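Bacteriocin (Pseudomonas syringae pv. tomato, PDB 4FZL) probably kills competing bacteria by degrading the cell-wall precursor lipid II, as a calcium-binding phosphatase related to colicin M. Local coordinates at residues D195-D198 and N203-G206; F98-H103 and T222-E227; Q117-N122 and N159-T164; H88-S91 and M95-F98; A42-A47 and G104-G109. One frame throughout, in Å; residues are numbered along the deposited sequence. Where two conformers were deposited one is given.

Contact 1. Residues D195-D198 and N203-G206; sequences DVYD and NHRG. With CA (calcium ion), chain C.
Y197 and H204 meet obliquely, ring planes 32° apart and centroids 4.9 Å from each other. It is the phenol end that does the touching: OH of Y197 lies 3.1 Å from CE1 of H204. That same CE1 also comes within 3.1 Å of the backbone O of D198, so the carbon has a hydroxyl and a carbonyl both close by. H204 has two conformers, and this fit belongs to one of them. Y197 reaches across because its CG is anti to the backbone N (chi1 -174°), which stretches the ring out from the strand. The segments belong to a strand end and the helix start that follows: 195-197 closes strand 184-197, antiparallel to strand 224-227, and after a short turn H204 takes the N-cap position of helix 205-208. Just past the strand the D198 carboxylate reaches forward along the chain, OD2 accepting a hydrogen bond from N of N200, an Asx turn. At the far end of 195-198 the strand serves the metal. D195 holds the calcium ion in a bidentate grip, OD1 at 2.4 Å and OD2 at 2.5 Å, while the backbone O atoms of L165 and N167 and two waters are further ligands. One of these waters also makes a weak hydrogen bond, 3.4 Å long, to O of V196.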
# COMPACT_ATOMS: atom_id res chain seq x y z
N ASP A 195 -11.19 1.21 -0.40
CA ASP A 195 -10.71 2.00 -1.57
C ASP A 195 -10.65 1.09 -2.80
O ASP A 195 -10.12 -0.02 -2.74
CB ASP A 195 -9.38 2.59 -1.25
CG ASP A 195 -9.01 3.81 -2.15
OD1 ASP A 195 -9.67 4.90 -2.13
OD2 ASP A 195 -7.96 3.71 -2.82
N VAL A 196 -11.18 1.58 -3.91
CA VAL A 196 -11.12 0.80 -5.14
C VAL A 196 -9.77 1.03 -5.81
O VAL A 196 -9.38 2.21 -6.07
CB VAL A 196 -12.22 1.14 -6.05
CG1 VAL A 196 -12.05 0.51 -7.46
CG2 VAL A 196 -13.50 0.71 -5.32
N TYR A 197 -9.06 -0.08 -6.10
CA TYR A 197 -7.83 -0.03 -6.85
C TYR A 197 -8.14 -0.26 -8.34
O TYR A 197 -8.52 -1.34 -8.73
CB TYR A 197 -6.86 -1.10 -6.35
CG TYR A 197 -5.51 -1.04 -6.97
CD1 TYR A 197 -4.53 -0.24 -6.41
CD2 TYR A 197 -5.21 -1.73 -8.10
CE1 TYR A 197 -3.21 -0.24 -6.84
CE2 TYR A 197 -3.97 -1.67 -8.66
CZ TYR A 197 -2.95 -0.96 -8.02
OH TYR A 197 -1.74 -0.92 -8.60
N ASP A 198 -8.03 0.79 -9.13
CA ASP A 198 -8.15 0.67 -10.60
C ASP A 198 -6.85 0.18 -11.19
O ASP A 198 -5.82 0.88 -11.11
CB ASP A 198 -8.52 2.03 -11.19
CG ASP A 198 -8.82 1.97 -12.71
OD1 ASP A 198 -9.38 2.96 -13.19
OD2 ASP A 198 -8.46 0.97 -13.41
N ASN A 203 -3.73 4.12 -15.35
CA ASN A 203 -3.92 4.81 -14.08
C ASN A 203 -2.68 4.93 -13.24
O ASN A 203 -2.71 5.58 -12.21
CB ASN A 203 -5.00 4.15 -13.25
CG ASN A 203 -6.36 4.50 -13.75
OD1 ASN A 203 -7.02 3.68 -14.37
ND2 ASN A 203 -6.77 5.76 -13.55
N HIS A 204 -1.59 4.27 -13.68
CA HIS A 204 -0.34 4.14 -12.95
C HIS A 204 0.83 4.73 -13.74
O HIS A 204 1.99 4.59 -13.40
CB HIS A 204 -0.18 2.67 -12.64
CG HIS A 204 -1.22 2.16 -11.68
ND1 HIS A 204 -1.89 1.01 -11.86
CD2 HIS A 204 -1.73 2.75 -10.52
CE1 HIS A 204 -2.78 0.86 -10.85
NE2 HIS A 204 -2.67 1.92 -10.03
N ARG A 205 0.50 5.44 -14.82
CA ARG A 205 1.54 5.91 -15.76
C ARG A 205 2.55 6.82 -15.14
O ARG A 205 3.74 6.78 -15.51
CB ARG A 205 0.86 6.65 -16.91
CG ARG A 205 1.70 7.54 -17.80
CD ARG A 205 2.75 6.72 -18.52
NE ARG A 205 3.54 7.57 -19.38
CZ ARG A 205 4.51 8.35 -18.95
NH1 ARG A 205 4.86 8.35 -17.67
NH2 ARG A 205 5.12 9.15 -19.85
N GLY A 206 2.10 7.72 -14.27
CA GLY A 206 3.12 8.59 -13.70
C GLY A 206 4.22 7.89 -12.96
O GLY A 206 5.39 8.29 -13.02
CA CA C . -8.27 5.97 -3.74
O HOH W 1 -7.42 4.88 -5.20
O HOH W 2 -7.65 7.76 -5.34

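Contact 2. Residues F98-H103 and T222-E227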
# COMPACT_ATOMS: atom_id res chain seq x y z
N PHE A 98 4.34 -2.24 -5.34
CA PHE A 98 4.56 -3.36 -6.26
C PHE A 98 3.64 -4.52 -5.95
O PHE A 98 3.21 -5.29 -6.82
CB PHE A 98 6.00 -3.82 -6.22
CG PHE A 98 6.96 -2.81 -6.78
CD1 PHE A 98 7.15 -2.69 -8.14
CD2 PHE A 98 7.64 -1.95 -5.94
CE1 PHE A 98 8.06 -1.73 -8.65
CE2 PHE A 98 8.53 -0.99 -6.44
CZ PHE A 98 8.71 -0.87 -7.80
N HIS A 99 3.39 -4.73 -4.67
CA HIS A 99 2.47 -5.79 -4.25
C HIS A 99 1.07 -5.48 -4.79
O HIS A 99 0.41 -6.36 -5.33
CB HIS A 99 2.52 -5.91 -2.66
CG HIS A 99 1.75 -7.06 -2.11
ND1 HIS A 99 1.80 -7.39 -0.80
CD2 HIS A 99 1.02 -8.05 -2.73
CE1 HIS A 99 1.09 -8.50 -0.56
NE2 HIS A 99 0.62 -8.93 -1.73
N ALA A 100 0.62 -4.24 -4.66
CA ALA A 100 -0.68 -3.83 -5.20
C ALA A 100 -0.68 -3.98 -6.72
O ALA A 100 -1.75 -4.32 -7.33
CB ALA A 100 -1.03 -2.42 -4.74
N LEU A 101 0.43 -3.61 -7.35
CA LEU A 101 0.51 -3.74 -8.82
C LEU A 101 0.36 -5.24 -9.25
O LEU A 101 -0.41 -5.64 -10.14
CB LEU A 101 1.85 -3.18 -9.34
CG LEU A 101 2.16 -3.37 -10.83
CD1 LEU A 101 1.20 -2.43 -11.53
CD2 LEU A 101 3.60 -2.91 -11.01
N ALA A 102 1.18 -6.06 -8.59
CA ALA A 102 1.11 -7.52 -8.76
C ALA A 102 -0.34 -8.05 -8.58
O ALA A 102 -0.79 -8.89 -9.36
CB ALA A 102 2.09 -8.25 -7.81
N HIS A 103 -1.05 -7.55 -7.57
CA HIS A 103 -2.32 -8.06 -7.23
C HIS A 103 -3.30 -7.75 -8.38
O HIS A 103 -4.19 -8.52 -8.65
CB HIS A 103 -2.83 -7.46 -5.92
CG HIS A 103 -3.98 -8.21 -5.36
ND1 HIS A 103 -3.81 -9.36 -4.66
CD2 HIS A 103 -5.36 -7.97 -5.44
CE1 HIS A 103 -5.03 -9.83 -4.35
NE2 HIS A 103 -5.96 -8.94 -4.79
N THR A 222 -7.35 -6.99 -13.35
CA THR A 222 -8.69 -6.88 -12.74
C THR A 222 -8.57 -5.96 -11.54
O THR A 222 -7.74 -6.16 -10.65
CB THR A 222 -9.24 -8.25 -12.30
OG1 THR A 222 -9.21 -9.11 -13.44
CG2 THR A 222 -10.70 -8.12 -11.78
N SER A 223 -9.41 -4.92 -11.56
CA SER A 223 -9.49 -3.98 -10.44
C SER A 223 -10.06 -4.72 -9.23
O SER A 223 -10.70 -5.77 -9.35
CB SER A 223 -10.39 -2.78 -10.87
OG SER A 223 -9.71 -2.10 -11.95
N TYR A 224 -9.89 -4.15 -8.06
CA TYR A 224 -10.26 -4.80 -6.84
C TYR A 224 -10.40 -3.81 -5.70
O TYR A 224 -10.00 -2.63 -5.83
CB TYR A 224 -9.20 -5.88 -6.53
CG TYR A 224 -7.78 -5.35 -6.31
CD1 TYR A 224 -7.38 -4.87 -5.07
CD2 TYR A 224 -6.85 -5.28 -7.36
CE1 TYR A 224 -6.06 -4.47 -4.90
CE2 TYR A 224 -5.55 -4.79 -7.18
CZ TYR A 224 -5.19 -4.41 -5.93
OH TYR A 224 -3.92 -3.92 -5.72
N SER A 225 -10.89 -4.30 -4.57
CA SER A 225 -11.16 -3.50 -3.37
C SER A 225 -9.96 -3.67 -2.45
O SER A 225 -9.51 -4.78 -2.19
CB SER A 225 -12.50 -3.98 -2.77
OG SER A 225 -12.70 -3.41 -1.49
N ILE A 226 -9.55 -2.55 -1.83
CA ILE A 226 -8.59 -2.53 -0.79
C ILE A 226 -9.37 -2.21 0.50
O ILE A 226 -9.92 -1.11 0.67
CB ILE A 226 -7.42 -1.54 -1.04
CG1 ILE A 226 -6.65 -1.92 -2.30
CG2 ILE A 226 -6.45 -1.50 0.16
CD1 ILE A 226 -5.39 -1.14 -2.54
N GLU A 227 -9.35 -3.16 1.44
CA GLU A 227 -9.94 -2.99 2.76
C GLU A 227 -8.94 -2.38 3.67
O GLU A 227 -7.78 -2.80 3.63
CB GLU A 227 -10.44 -4.33 3.29
CG GLU A 227 -11.45 -4.94 2.39
CD GLU A 227 -12.10 -6.21 2.86
OE1 GLU A 227 -11.73 -6.74 3.91
OE2 GLU A 227 -13.03 -6.63 2.18
O HOH W 3 -6.95 -8.57 -9.47
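H103 drives the edge of its imidazole into the face of Y224. CD2 of H103 sits 3.4 Å above the phenol plane, over the ring centre, and with the planes at 74° this is a true T-shaped pair, the centroids 4.5 Å apart. The histidine is held in that pose at both nitrogens: ND1 bonds to the Y83 hydroxyl and NE2 to O of A110. CG of Y224 lies between the backbone N and the carbonyl carbon (chi1 62°), which turns the ring toward the helix. Its hydroxyl then donates to O of A100 over 2.7 Å, coming in steeply from the side of the carbonyl (C=O...donor angle 110°). CB of A100 packs 3.4 Å from the same Y224 OH, so the phenol end is buried tightly against the helix.

Toward T222 the fit is looser. Between H103 and T222 a water joins the backbones, donating to O of H103 at 2.9 Å and to O of T222 at 2.8 Å, and the T222 side chain is exposed. At the other end, the I226 side chain stays back, its CD1 5.0 Å from CB of A100.

Helix 96-106 is thereby fixed to the sheet: strand 224-227 runs antiparallel to strand 184-197 and parallel to strand 112-113, Y197 lies against the second face of Y224, and T164 of helix 159-165 packs on both A100 and I226.

Contact 3. Residues Q117-N122 and N159-T164. With EDO (1,2-ethanediol), chain H.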
# COMPACT_ATOMS: atom_id res chain seq x y z
N GLN A 117 -3.00 0.85 10.30
CA GLN A 117 -1.76 1.21 10.93
C GLN A 117 -0.49 1.10 10.03
O GLN A 117 0.52 1.69 10.29
CB GLN A 117 -1.63 0.42 12.24
CG GLN A 117 -1.34 -1.03 12.02
CD GLN A 117 -2.57 -1.93 11.97
OE1 GLN A 117 -3.68 -1.48 11.71
NE2 GLN A 117 -2.37 -3.23 12.24
N ASN A 118 -0.63 0.38 8.89
CA ASN A 118 0.43 0.25 7.92
C ASN A 118 0.48 1.36 6.88
O ASN A 118 1.51 1.49 6.20
CB ASN A 118 0.38 -1.07 7.18
CG ASN A 118 0.59 -2.29 8.07
OD1 ASN A 118 0.79 -2.16 9.27
ND2 ASN A 118 0.44 -3.50 7.48
N VAL A 119 -0.53 2.20 6.83
CA VAL A 119 -0.61 3.19 5.77
C VAL A 119 0.37 4.34 6.00
O VAL A 119 0.93 4.88 5.06
CB VAL A 119 -2.05 3.69 5.67
CG1 VAL A 119 -2.15 4.88 4.67
CG2 VAL A 119 -2.99 2.52 5.29
N GLY A 120 0.59 4.69 7.27
CA GLY A 120 1.47 5.83 7.59
C GLY A 120 0.79 7.17 7.79
O GLY A 120 1.40 8.23 7.57
N LEU A 121 -0.50 7.10 8.08
CA LEU A 121 -1.28 8.29 8.28
C LEU A 121 -0.67 9.06 9.50
O LEU A 121 -0.37 8.46 10.56
CB LEU A 121 -2.74 7.95 8.54
CG LEU A 121 -3.45 7.37 7.33
CD1 LEU A 121 -4.79 6.88 7.76
CD2 LEU A 121 -3.48 8.30 6.14
N ASN A 122 -0.74 10.36 9.40
CA ASN A 122 -0.40 11.26 10.50
C ASN A 122 -1.34 12.48 10.41
O ASN A 122 -0.96 13.58 10.06
CB ASN A 122 1.11 11.56 10.47
CG ASN A 122 1.56 12.34 11.67
OD1 ASN A 122 0.98 12.27 12.77
ND2 ASN A 122 2.71 13.01 11.50
N ASN A 159 3.96 9.80 0.34
CA ASN A 159 3.96 9.62 -1.10
C ASN A 159 3.86 8.14 -1.45
O ASN A 159 3.06 7.73 -2.36
CB ASN A 159 5.16 10.16 -1.86
CG ASN A 159 5.12 9.68 -3.29
OD1 ASN A 159 5.73 8.62 -3.65
ND2 ASN A 159 4.24 10.33 -4.08
N ALA A 160 4.60 7.30 -0.74
CA ALA A 160 4.40 5.86 -1.08
C ALA A 160 3.05 5.23 -1.07
O ALA A 160 2.66 4.69 -2.07
CB ALA A 160 5.34 5.01 -0.30
N SER A 161 2.37 5.26 0.09
CA SER A 161 0.99 4.77 0.26
C SER A 161 0.06 5.42 -0.78
O SER A 161 -0.97 4.87 -1.23
CB SER A 161 0.45 4.99 1.68
OG SER A 161 1.20 4.09 2.54
N TRP A 162 0.38 6.68 -1.07
CA TRP A 162 -0.34 7.38 -2.11
C TRP A 162 -0.29 6.63 -3.44
O TRP A 162 -1.24 6.68 -4.20
CB TRP A 162 0.17 8.82 -2.24
CG TRP A 162 -0.55 9.60 -3.28
CD1 TRP A 162 -1.79 10.22 -3.20
CD2 TRP A 162 -0.06 9.84 -4.64
NE1 TRP A 162 -2.12 10.79 -4.45
CE2 TRP A 162 -1.09 10.60 -5.33
CE3 TRP A 162 1.10 9.48 -5.32
CZ2 TRP A 162 -0.96 10.97 -6.67
CZ3 TRP A 162 1.23 9.88 -6.64
CH2 TRP A 162 0.24 10.61 -7.30
N LEU A 163 0.82 6.04 -3.78
CA LEU A 163 0.93 5.33 -5.05
C LEU A 163 -0.08 4.22 -5.14
O LEU A 163 -0.60 3.91 -6.23
CB LEU A 163 2.33 4.75 -5.19
CG LEU A 163 3.46 5.72 -5.48
CD1 LEU A 163 4.87 5.16 -5.40
CD2 LEU A 163 3.19 6.52 -6.78
N THR A 164 -0.42 3.64 -3.99
CA THR A 164 -1.34 2.53 -3.92
C THR A 164 -2.79 3.02 -3.77
O THR A 164 -3.68 2.48 -4.44
CB THR A 164 -0.99 1.65 -2.71
OG1 THR A 164 0.35 1.13 -2.87
CG2 THR A 164 -2.02 0.56 -2.54
C1 EDO H . -1.07 16.47 14.20
O1 EDO H . 0.10 16.52 13.37
C2 EDO H . -1.28 15.00 14.51
O2 EDO H . 0.05 14.45 14.26
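S161 reaches V119 with a single hydroxyl, OG donating a hydrogen bond to the backbone O of V119 over 2.7 Å. The serine rotamer makes this possible: with chi1 -69°, OG stands beside its own backbone N and faces away from the carbonyl carbon, out from the helix. The donor approaches in the carbonyl plane and on a lone pair, at a C=O...donor angle of 130°. Beside the bond there is a modest apolar touch. V119 places CG1 anti to its N (chi1 173°), and that methyl lies 4.0 Å from CB of S161. Here the weakly bonded helix 116-119 comes to its end: G120 takes a positive phi, a conformation suited to glycine, and the chain turns away through L121. The carbonyl of V119, at the helix end, is thus taken up by a serine of another helix, 159-165, one whose last residue L165 gives its backbone O to the calcium ion. The side chain of V119 is about 4 Å from that of L165, and the side chain of S161 about 10 Å from the ion itself. F114 covers both V119 and S161. N118 turns its amide away, ND2 bonding to O of L90. Farther out, N122 has its N bonded to D157, and its OD1 accepts from O2 of a 1,2-ethanediol at 2.8 Å, probably a crystallisation additive.

Contact 4. Residues H88-S91 and M95-F98; sequences HVLS and MTPF
L90 and T96 supply the apolar half of this contact, their side chains crossing at about a right angle. CG2 of T96 lies 4.0 Å from CB of L90 and 4.1 Å from CD2 of L90. CD2 of L90 also stands 3.9 Å from the backbone O of T96. T96 can meet both kinds of neighbour because its two branches divide the work: CG2, anti to the backbone N, goes to the leucine, while OG1 (chi1 -80°) is left to turn toward S91.

A three-residue link joins the segments; residues 88-90 are extended, L90 pairing with T113 of strand 112-113, and the chain then doubles back into the first turn of helix 96-106. T96 is the first residue of that helix.

The polar half is centred on hydroxyls. OG1 of T96 approaches N of S91 at 3.4 Å and OG of S91 at 3.5 Å. Clear hydrogen bonds run from these hydroxyls to residues around them. OG1 of T96 accepts from N of G92, within the link, and OG of S91 accepts from N of G93, an ST turn. Both hydroxyls also bond OD1 of D50, a residue of helix 37-54, and OG of S91 bonds OE2 of E53 as well. F114 and T164 pack against both L90 and T96.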
# COMPACT_ATOMS: atom_id res chain seq x y z
N HIS A 88 -4.19 -11.65 1.00
CA HIS A 88 -3.04 -10.75 0.82
C HIS A 88 -3.14 -9.57 1.72
O HIS A 88 -4.21 -8.99 1.89
CB HIS A 88 -2.94 -10.27 -0.64
CG HIS A 88 -2.33 -11.29 -1.54
ND1 HIS A 88 -1.01 -11.29 -1.88
CD2 HIS A 88 -2.90 -12.43 -2.13
CE1 HIS A 88 -0.76 -12.36 -2.66
NE2 HIS A 88 -1.91 -13.08 -2.78
N VAL A 89 -2.01 -9.14 2.21
CA VAL A 89 -1.90 -8.05 3.13
C VAL A 89 -0.72 -7.20 2.68
O VAL A 89 0.41 -7.68 2.53
CB VAL A 89 -1.63 -8.55 4.57
CG1 VAL A 89 -1.56 -7.35 5.54
CG2 VAL A 89 -2.73 -9.55 5.01
N LEU A 90 -0.95 -5.92 2.63
CA LEU A 90 0.04 -4.91 2.33
C LEU A 90 0.77 -4.41 3.61
O LEU A 90 0.19 -4.04 4.58
CB LEU A 90 -0.53 -3.70 1.62
CG LEU A 90 -1.27 -3.96 0.29
CD1 LEU A 90 -2.04 -2.78 -0.36
CD2 LEU A 90 -0.29 -4.55 -0.73
N SER A 91 2.08 -4.43 3.55
CA SER A 91 2.82 -4.02 4.66
C SER A 91 2.99 -2.53 4.96
O SER A 91 3.33 -2.18 6.10
CB SER A 91 4.22 -4.64 4.52
OG SER A 91 5.14 -3.86 3.78
N MET A 95 8.00 -2.21 -0.82
CA MET A 95 7.45 -2.99 -1.93
C MET A 95 5.95 -3.00 -1.99
O MET A 95 5.34 -3.70 -2.84
CB MET A 95 8.04 -4.39 -1.99
CG MET A 95 9.51 -4.33 -2.54
SD MET A 95 10.32 -5.91 -2.40
CE MET A 95 11.96 -5.54 -2.96
N THR A 96 5.30 -2.28 -1.12
CA THR A 96 3.83 -2.25 -1.09
C THR A 96 3.19 -1.84 -2.44
O THR A 96 2.27 -2.52 -2.93
CB THR A 96 3.32 -1.44 0.09
OG1 THR A 96 3.38 -2.25 1.25
CG2 THR A 96 1.80 -1.02 -0.11
N PRO A 97 3.69 -0.76 -3.09
CA PRO A 97 2.99 -0.42 -4.36
C PRO A 97 3.19 -1.54 -5.41
O PRO A 97 2.38 -1.73 -6.28
CB PRO A 97 3.64 0.88 -4.82
CG PRO A 97 4.60 1.25 -3.77
CD PRO A 97 4.56 0.31 -2.62
N PHE A 98 4.34 -2.24 -5.34
CA PHE A 98 4.56 -3.36 -6.26
C PHE A 98 3.64 -4.52 -5.95
O PHE A 98 3.21 -5.29 -6.82
CB PHE A 98 6.00 -3.82 -6.22
CG PHE A 98 6.96 -2.81 -6.78
CD1 PHE A 98 7.15 -2.69 -8.14
CD2 PHE A 98 7.64 -1.95 -5.94
CE1 PHE A 98 8.06 -1.73 -8.65
CE2 PHE A 98 8.53 -0.99 -6.44
CZ PHE A 98 8.71 -0.87 -7.80

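Contact 5. Residues A42-A47 and G104-G109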
# COMPACT_ATOMS: atom_id res chain seq x y z
N ALA A 42 10.43 -11.36 -10.67
CA ALA A 42 10.77 -10.27 -9.76
C ALA A 42 9.51 -9.67 -9.11
O ALA A 42 9.41 -9.53 -7.90
CB ALA A 42 11.68 -9.20 -10.42
N LEU A 43 8.49 -9.36 -9.93
CA LEU A 43 7.32 -8.69 -9.42
C LEU A 43 6.59 -9.57 -8.39
O LEU A 43 6.16 -9.12 -7.33
CB LEU A 43 6.40 -8.32 -10.60
CG LEU A 43 5.15 -7.55 -10.18
CD1 LEU A 43 5.43 -6.27 -9.40
CD2 LEU A 43 4.33 -7.20 -11.43
N LYS A 44 6.45 -10.87 -8.72
CA LYS A 44 5.89 -11.79 -7.77
C LYS A 44 6.68 -11.98 -6.47
O LYS A 44 6.11 -12.17 -5.40
CB LYS A 44 5.53 -13.12 -8.47
CG LYS A 44 4.34 -13.08 -9.42
CD LYS A 44 3.85 -14.42 -9.99
CE LYS A 44 4.69 -14.85 -11.11
NZ LYS A 44 4.15 -16.17 -11.63
N THR A 45 8.00 -11.90 -6.59
CA THR A 45 8.86 -11.97 -5.43
C THR A 45 8.64 -10.72 -4.56
O THR A 45 8.64 -10.82 -3.33
CB THR A 45 10.34 -12.14 -5.83
OG1 THR A 45 10.46 -13.33 -6.60
CG2 THR A 45 11.36 -12.10 -4.60
N PHE A 46 8.54 -9.53 -5.22
CA PHE A 46 8.27 -8.32 -4.44
C PHE A 46 6.96 -8.51 -3.64
O PHE A 46 6.87 -8.06 -2.48
CB PHE A 46 8.13 -7.07 -5.30
CG PHE A 46 9.30 -6.71 -6.17
CD1 PHE A 46 10.61 -7.14 -5.92
CD2 PHE A 46 9.09 -5.94 -7.28
CE1 PHE A 46 11.61 -6.84 -6.77
CE2 PHE A 46 10.13 -5.56 -8.12
CZ PHE A 46 11.40 -6.04 -7.85
N ALA A 47 5.93 -9.03 -4.32
CA ALA A 47 4.70 -9.17 -3.59
C ALA A 47 4.80 -10.15 -2.42
O ALA A 47 4.23 -9.93 -1.36
CB ALA A 47 3.68 -9.68 -4.56
N GLY A 104 -3.15 -6.61 -9.05
CA GLY A 104 -4.11 -6.28 -10.16
C GLY A 104 -3.94 -7.23 -11.37
O GLY A 104 -4.84 -7.42 -12.16
N MET A 105 -2.75 -7.81 -11.50
CA MET A 105 -2.47 -8.70 -12.63
C MET A 105 -2.51 -10.20 -12.29
O MET A 105 -2.61 -11.03 -13.19
CB MET A 105 -1.11 -8.37 -13.23
CG MET A 105 -1.08 -7.09 -14.05
SD MET A 105 0.65 -6.62 -14.12
CE MET A 105 1.24 -8.23 -13.63
N PHE A 106 -2.38 -10.53 -11.01
CA PHE A 106 -2.35 -11.94 -10.59
C PHE A 106 -3.39 -12.31 -9.56
O PHE A 106 -3.65 -13.50 -9.40
CB PHE A 106 -0.98 -12.32 -10.01
CG PHE A 106 0.18 -12.05 -10.94
CD1 PHE A 106 0.16 -12.60 -12.21
CD2 PHE A 106 1.16 -11.20 -10.60
CE1 PHE A 106 1.17 -12.34 -13.12
CE2 PHE A 106 2.20 -10.95 -11.47
CZ PHE A 106 2.19 -11.49 -12.73
N GLY A 107 -4.03 -11.32 -8.92
CA GLY A 107 -4.92 -11.57 -7.80
C GLY A 107 -6.38 -11.91 -8.10
O GLY A 107 -7.14 -12.09 -7.14
N LEU A 108 -6.78 -12.00 -9.39
CA LEU A 108 -8.14 -12.45 -9.78
C LEU A 108 -9.27 -11.57 -9.21
O LEU A 108 -10.35 -12.04 -8.96
CB LEU A 108 -8.34 -13.88 -9.32
CG LEU A 108 -7.34 -14.89 -9.88
CD1 LEU A 108 -7.69 -16.27 -9.33
CD2 LEU A 108 -7.35 -14.90 -11.41
N GLY A 109 -8.99 -10.30 -8.91
CA GLY A 109 -10.04 -9.42 -8.40
C GLY A 109 -10.32 -9.64 -6.91
O GLY A 109 -11.24 -9.04 -6.37
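K44 and F106 mark the closest backbone approach, their CA atoms 8.7 Å apart, a separation bridged entirely by side chains. Segment 42-47 is regular helix. Segment 104-109 is the running-out end of helix 96-106: phi has drifted to -124° at F106, and the chain leaves the helix through G107 and then L108, whose phi is positive.

F106 presents the face of its ring to the lysine. CD of K44 stands over the ring centre, 4.2 Å from the centroid and only 12° off the normal, a CH-pi contact, and CG of K44 touches the rim at CE2 of F106, 3.6 Å away. A bend at chi3 of the lysine (-81°) keeps the amine over the same face, but NZ is 5.3 Å from the F106 centroid, at most a weak cation-pi attraction. The amine is engaged instead with two backbone carbonyls, those of E78 and I81, which fix the end of the chain while its methylenes cover the phenyl group.

L43 fills the neighbouring position. Its CD2 lies 4.3 Å from CE2 of F106 and 3.9 Å from CE of M105, though M105 has two deposited conformers and this touch belongs to one of them.

Helix 37-54 is in this way laid against the end of helix 96-106. L43 also packs on F98 and A102 of that helix, Y83 touches F106, T45 faces helix 59-70, and O of G104 bonds to N of T222 just ahead of strand 224-227.

In the fold
Contacts 2, 4 and 5 share helix 96-106: contact 4 holds its start, contact 2 its middle and contact 5 its end. F98 belongs to contacts 2 and 4, and H99 of contact 2 bonds H88 of contact 4. Contacts 2, 3 and 4 are buried: contact 2 is aromatic edge-to-face packing plus a tyrosine hydroxyl bond, while contacts 3 and 4 pair small apolar touches with serine and threonine hydroxyls; T164, from contact 3's helix segment, touches residues of both others. Contacts 1 and 5 are only partly buried. Contact 1, joined to contact 2 by backbone bonds between strands 184-197 and 224-227, carries the metal chemistry, whereas contact 5 is aliphatic-aromatic helix packing away from the calcium.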